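Local structure of YcaO (Methanopyrus kandleri, 6CIB) at residues V174-E185 / R290-I301. The protein binds adenine nucleotide and magnesium and, as a YcaO-family enzyme, probably takes part in ATP-dependent thioamidation of a peptide backbone. Residues are numbered along the deposited sequence; the frame is centred on the assembly and turned at random.
Sequences VEYFRIHPPELE and RHWFEPEGTVEI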
loop_
_atom_site.group_PDB
_atom_site.type_symbol
_atom_site.label_atom_id
_atom_site.label_comp_id
_atom_site.label_asym_id
_atom_site.label_seq_id
_atom_site.Cartn_x
_atom_site.Cartn_y
_atom_site.Cartn_z
ATOM N N VAL A 174 -13.748 2.552 7.329
ATOM C CA VAL A 174 -13.668 2.604 8.791
ATOM C C VAL A 174 -13.625 4.049 9.311
ATOM O O VAL A 174 -14.358 4.382 10.232
ATOM C CB VAL A 174 -12.487 1.735 9.320
ATOM C CG1 VAL A 174 -12.222 1.961 10.810
ATOM C CG2 VAL A 174 -12.768 0.257 9.068
ATOM N N GLU A 175 -12.801 4.901 8.702
ATOM C CA GLU A 175 -12.693 6.311 9.107
ATOM C C GLU A 175 -13.915 7.169 8.729
ATOM O O GLU A 175 -14.337 8.017 9.515
ATOM C CB GLU A 175 -11.409 6.966 8.565
ATOM C CG GLU A 175 -10.090 6.307 8.973
ATOM C CD GLU A 175 -9.750 6.384 10.457
ATOM O OE1 GLU A 175 -10.419 7.099 11.227
ATOM O OE2 GLU A 175 -8.781 5.709 10.863
ATOM N N TYR A 176 -14.468 6.952 7.535
ATOM C CA TYR A 176 -15.635 7.713 7.060
ATOM C C TYR A 176 -16.863 7.508 7.957
ATOM O O TYR A 176 -17.504 8.479 8.350
ATOM C CB TYR A 176 -15.967 7.347 5.610
ATOM C CG TYR A 176 -16.972 8.255 4.931
ATOM C CD1 TYR A 176 -16.566 9.448 4.320
ATOM C CD2 TYR A 176 -18.327 7.911 4.875
ATOM C CE1 TYR A 176 -17.484 10.280 3.687
ATOM C CE2 TYR A 176 -19.256 8.736 4.244
ATOM C CZ TYR A 176 -18.829 9.917 3.652
ATOM O OH TYR A 176 -19.740 10.732 3.025
ATOM N N PHE A 177 -17.163 6.247 8.279
ATOM C CA PHE A 177 -18.318 5.880 9.099
ATOM C C PHE A 177 -17.981 5.737 10.576
ATOM O O PHE A 177 -18.877 5.480 11.381
ATOM C CB PHE A 177 -18.924 4.560 8.616
ATOM C CG PHE A 177 -19.543 4.634 7.254
ATOM C CD1 PHE A 177 -20.732 5.347 7.042
ATOM C CD2 PHE A 177 -18.948 3.978 6.174
ATOM C CE1 PHE A 177 -21.306 5.403 5.775
ATOM C CE2 PHE A 177 -19.520 4.035 4.906
ATOM C CZ PHE A 177 -20.699 4.747 4.707
ATOM N N ARG A 178 -16.700 5.894 10.922
ATOM C CA ARG A 178 -16.192 5.636 12.282
ATOM C C ARG A 178 -16.650 4.273 12.810
ATOM O O ARG A 178 -17.201 4.159 13.912
ATOM C CB ARG A 178 -16.517 6.788 13.239
ATOM C CG ARG A 178 -15.766 8.052 12.889
ATOM C CD ARG A 178 -15.778 9.043 14.029
ATOM N NE ARG A 178 -14.563 9.850 13.989
ATOM C CZ ARG A 178 -13.569 9.775 14.869
ATOM N NH1 ARG A 178 -13.630 8.941 15.904
ATOM N NH2 ARG A 178 -12.509 10.555 14.722
ATOM N N ILE A 179 -16.436 3.252 11.977
ATOM C CA ILE A 179 -16.678 1.856 12.328
ATOM C C ILE A 179 -15.681 1.442 13.409
ATOM O O ILE A 179 -14.517 1.849 13.372
ATOM C CB ILE A 179 -16.545 0.925 11.088
ATOM C CG1 ILE A 179 -17.560 1.329 10.003
ATOM C CG2 ILE A 179 -16.710 -0.545 11.480
ATOM C CD1 ILE A 179 -17.434 0.589 8.684
ATOM N N HIS A 180 -16.169 0.661 14.375
ATOM C CA HIS A 180 -15.356 0.010 15.395
ATOM C C HIS A 180 -15.075 -1.433 14.938
ATOM O O HIS A 180 -15.877 -2.329 15.227
ATOM C CB HIS A 180 -16.110 -0.002 16.736
ATOM C CG HIS A 180 -16.275 1.349 17.363
ATOM N ND1 HIS A 180 -15.861 1.623 18.648
ATOM C CD2 HIS A 180 -16.815 2.499 16.891
ATOM C CE1 HIS A 180 -16.135 2.881 18.941
ATOM N NE2 HIS A 180 -16.706 3.438 17.887
ATOM N N PRO A 181 -13.950 -1.672 14.211
ATOM C CA PRO A 181 -13.721 -3.036 13.718
ATOM C C PRO A 181 -13.432 -4.020 14.859
ATOM O O PRO A 181 -12.927 -3.592 15.908
ATOM C CB PRO A 181 -12.497 -2.883 12.797
ATOM C CG PRO A 181 -11.798 -1.669 13.285
ATOM C CD PRO A 181 -12.872 -0.755 13.786
ATOM N N PRO A 182 -13.764 -5.323 14.670
ATOM C CA PRO A 182 -13.460 -6.319 15.702
ATOM C C PRO A 182 -11.961 -6.538 15.885
ATOM O O PRO A 182 -11.187 -6.382 14.926
ATOM C CB PRO A 182 -14.110 -7.596 15.156
ATOM C CG PRO A 182 -14.161 -7.394 13.683
ATOM C CD PRO A 182 -14.427 -5.939 13.502
ATOM N N GLU A 183 -11.573 -6.885 17.111
ATOM C CA GLU A 183 -10.228 -7.378 17.419
ATOM C C GLU A 183 -9.971 -8.697 16.687
ATOM O O GLU A 183 -10.858 -9.561 16.617
ATOM C CB GLU A 183 -10.059 -7.560 18.936
ATOM C CG GLU A 183 -8.703 -8.115 19.377
ATOM C CD GLU A 183 -8.363 -7.839 20.834
ATOM O OE1 GLU A 183 -9.283 -7.754 21.680
ATOM O OE2 GLU A 183 -7.155 -7.710 21.138
ATOM N N LEU A 184 -8.769 -8.836 16.126
ATOM C CA LEU A 184 -8.359 -10.089 15.494
ATOM C C LEU A 184 -7.351 -10.842 16.363
ATOM O O LEU A 184 -6.279 -10.318 16.676
ATOM C CB LEU A 184 -7.819 -9.858 14.074
ATOM C CG LEU A 184 -7.304 -11.106 13.340
ATOM C CD1 LEU A 184 -8.428 -12.006 12.818
ATOM C CD2 LEU A 184 -6.386 -10.688 12.210
ATOM N N GLU A 185 -7.714 -12.073 16.731
ATOM C CA GLU A 185 -6.920 -12.914 17.632
ATOM C C GLU A 185 -6.024 -13.843 16.810
ATOM O O GLU A 185 -6.499 -14.514 15.894
ATOM C CB GLU A 185 -7.848 -13.718 18.551
ATOM C CG GLU A 185 -7.382 -13.855 19.998
ATOM C CD GLU A 185 -8.018 -12.837 20.946
ATOM O OE1 GLU A 185 -9.220 -12.518 20.788
ATOM O OE2 GLU A 185 -7.322 -12.362 21.872
ATOM N N ARG A 290 -11.383 6.553 19.324
ATOM C CA ARG A 290 -12.158 5.554 20.078
ATOM C C ARG A 290 -12.585 4.335 19.260
ATOM O O ARG A 290 -12.637 3.225 19.788
ATOM C CB ARG A 290 -13.399 6.206 20.702
ATOM C CG ARG A 290 -13.144 6.933 22.018
ATOM C CD ARG A 290 -14.374 7.688 22.522
ATOM N NE ARG A 290 -15.401 6.777 23.033
ATOM C CZ ARG A 290 -16.512 6.426 22.382
ATOM N NH1 ARG A 290 -16.782 6.911 21.172
ATOM N NH2 ARG A 290 -17.365 5.578 22.946
ATOM N N HIS A 291 -12.893 4.554 17.982
ATOM C CA HIS A 291 -13.263 3.475 17.057
ATOM C C HIS A 291 -12.166 2.406 16.900
ATOM O O HIS A 291 -12.469 1.219 16.763
ATOM C CB HIS A 291 -13.759 4.021 15.706
ATOM C CG HIS A 291 -12.802 4.945 15.012
ATOM N ND1 HIS A 291 -12.295 6.086 15.600
ATOM C CD2 HIS A 291 -12.300 4.919 13.755
ATOM C CE1 HIS A 291 -11.503 6.706 14.745
ATOM N NE2 HIS A 291 -11.494 6.021 13.615
ATOM N N TRP A 292 -10.907 2.837 16.953
ATOM C CA TRP A 292 -9.763 1.917 16.936
ATOM C C TRP A 292 -9.491 1.233 18.265
ATOM O O TRP A 292 -9.064 0.075 18.282
ATOM C CB TRP A 292 -8.498 2.632 16.451
ATOM C CG TRP A 292 -8.542 2.927 14.983
ATOM C CD1 TRP A 292 -8.604 4.158 14.394
ATOM C CD2 TRP A 292 -8.565 1.968 13.916
ATOM N NE1 TRP A 292 -8.649 4.029 13.026
ATOM C CE2 TRP A 292 -8.628 2.695 12.703
ATOM C CE3 TRP A 292 -8.531 0.563 13.864
ATOM C CZ2 TRP A 292 -8.651 2.065 11.443
ATOM C CZ3 TRP A 292 -8.565 -0.068 12.606
ATOM C CH2 TRP A 292 -8.622 0.689 11.417
ATOM N N PHE A 293 -9.736 1.945 19.364
ATOM C CA PHE A 293 -9.384 1.466 20.708
ATOM C C PHE A 293 -10.526 0.798 21.471
ATOM O O PHE A 293 -10.309 0.227 22.540
ATOM C CB PHE A 293 -8.729 2.581 21.537
ATOM C CG PHE A 293 -7.393 3.020 21.001
ATOM C CD1 PHE A 293 -6.258 2.222 21.172
ATOM C CD2 PHE A 293 -7.268 4.227 20.307
ATOM C CE1 PHE A 293 -5.025 2.621 20.661
ATOM C CE2 PHE A 293 -6.039 4.628 19.796
ATOM C CZ PHE A 293 -4.919 3.821 19.969
ATOM N N GLU A 294 -11.731 0.841 20.904
ATOM C CA GLU A 294 -12.887 0.145 21.479
ATOM C C GLU A 294 -13.514 -0.808 20.447
ATOM O O GLU A 294 -14.553 -0.490 19.861
ATOM C CB GLU A 294 -13.905 1.153 22.033
ATOM C CG GLU A 294 -13.390 1.974 23.212
ATOM C CD GLU A 294 -14.186 3.245 23.467
ATOM O OE1 GLU A 294 -15.314 3.386 22.934
ATOM O OE2 GLU A 294 -13.678 4.112 24.216
ATOM N N PRO A 295 -12.871 -1.977 20.214
ATOM C CA PRO A 295 -13.345 -2.903 19.173
ATOM C C PRO A 295 -14.752 -3.459 19.422
ATOM O O PRO A 295 -15.126 -3.682 20.570
ATOM C CB PRO A 295 -12.305 -4.029 19.207
ATOM C CG PRO A 295 -11.722 -3.972 20.581
ATOM C CD PRO A 295 -11.674 -2.510 20.899
ATOM N N GLU A 296 -15.510 -3.663 18.345
ATOM C CA GLU A 296 -16.828 -4.298 18.406
ATOM C C GLU A 296 -16.689 -5.769 18.024
ATOM O O GLU A 296 -16.667 -6.117 16.833
ATOM C CB GLU A 296 -17.814 -3.587 17.463
ATOM C CG GLU A 296 -19.298 -3.812 17.758
ATOM C CD GLU A 296 -19.997 -2.588 18.348
ATOM O OE1 GLU A 296 -19.458 -1.455 18.260
ATOM O OE2 GLU A 296 -21.111 -2.756 18.894
ATOM N N GLY A 297 -16.580 -6.626 19.038
ATOM C CA GLY A 297 -16.478 -8.071 18.829
ATOM C C GLY A 297 -15.061 -8.596 18.663
ATOM O O GLY A 297 -14.088 -7.841 18.740
ATOM N N THR A 298 -14.952 -9.902 18.433
ATOM C CA THR A 298 -13.659 -10.568 18.278
ATOM C C THR A 298 -13.720 -11.621 17.176
ATOM O O THR A 298 -14.742 -12.288 17.015
ATOM C CB THR A 298 -13.123 -11.155 19.614
ATOM O OG1 THR A 298 -11.851 -11.776 19.390
ATOM C CG2 THR A 298 -14.087 -12.182 20.237
ATOM N N VAL A 299 -12.630 -11.742 16.413
ATOM C CA VAL A 299 -12.518 -12.728 15.327
ATOM C C VAL A 299 -11.263 -13.575 15.537
ATOM O O VAL A 299 -10.191 -13.042 15.836
ATOM C CB VAL A 299 -12.498 -12.059 13.923
ATOM C CG1 VAL A 299 -12.480 -13.098 12.808
ATOM C CG2 VAL A 299 -13.700 -11.150 13.731
ATOM N N GLU A 300 -11.415 -14.892 15.396
ATOM C CA GLU A 300 -10.306 -15.839 15.462
ATOM C C GLU A 300 -9.732 -16.022 14.064
ATOM O O GLU A 300 -10.490 -16.263 13.118
ATOM C CB GLU A 300 -10.793 -17.186 16.002
ATOM C CG GLU A 300 -9.756 -17.943 16.813
ATOM C CD GLU A 300 -9.519 -17.325 18.182
ATOM O OE1 GLU A 300 -8.345 -17.039 18.506
ATOM O OE2 GLU A 300 -10.501 -17.114 18.931
ATOM N N ILE A 301 -8.406 -15.914 13.929
ATOM C CA ILE A 301 -7.765 -15.978 12.604
ATOM C C ILE A 301 -8.037 -17.289 11.843
ATOM O O ILE A 301 -8.249 -17.269 10.628
ATOM C CB ILE A 301 -6.254 -15.593 12.614
ATOM C CG1 ILE A 301 -5.741 -15.430 11.167
ATOM C CG2 ILE A 301 -5.413 -16.576 13.434
ATOM C CD1 ILE A 301 -4.500 -14.575 11.008
HETATM O O HOH W 1 -11.503 -1.329 16.867
#
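A two-stranded parallel beta ladder, Glu-183 to Glu-185 beside Thr-298 to Glu-300, continues into a helix-end contact in this YcaO domain, away from the nucleotide site. At the helical end, the carboxylate of Glu-175 bridges two neighbouring rings of helix 290-293. His-291 NE2 donates to Glu-175 OE1 at 2.8 Å and Trp-292 NE1 to Glu-175 OE2 at 2.7 Å; both N-H groups approach from above the carboxylate plane, while each oxygen lies near the plane of its donor ring. The glutamate chain, bent at chi2 (-66°), turns its carboxylate to these rings, and Trp-171 gives OE2 a second hydrogen bond. Aliphatic carbons pack on one side of the Trp-292 indole: Val-174 CG1 lies over the face toward the rim, 3.6 Å from Trp-292 CZ2, and Pro-181 CG touches Trp-292 CZ3. His-180 lays its imidazole against the helix backbone, His-291 CA standing 3.4 Å from the ring centroid, almost on the ring normal, in a CH-pi contact. At the ring edge, His-180 ND1 donates to Glu-294 O at 2.8 Å, which fixes the turn of the imidazole. A leucine in place of His-180 would probably leave the Glu-294 carbonyl without this donor and the CH of His-291 without its ring face. A water sits within hydrogen-bonding distance of both Pro-181 O and His-291 O, linking the two backbones before the strands meet. In the ladder, Glu-183 O accepts from Val-299 N, and Glu-185 N donates to Val-299 O at 2.8 Å. Strand 203-209 pairs with the Pro-182 to Leu-184 backbone, and Leu-184 and Ile-301 both touch Val-245 of helix 241-260. On the ladder face carrying Glu-183, Thr-298 OG1 donates to Glu-185 OE1 at 3.1 Å, meeting that oxygen nearly along its C-O bond.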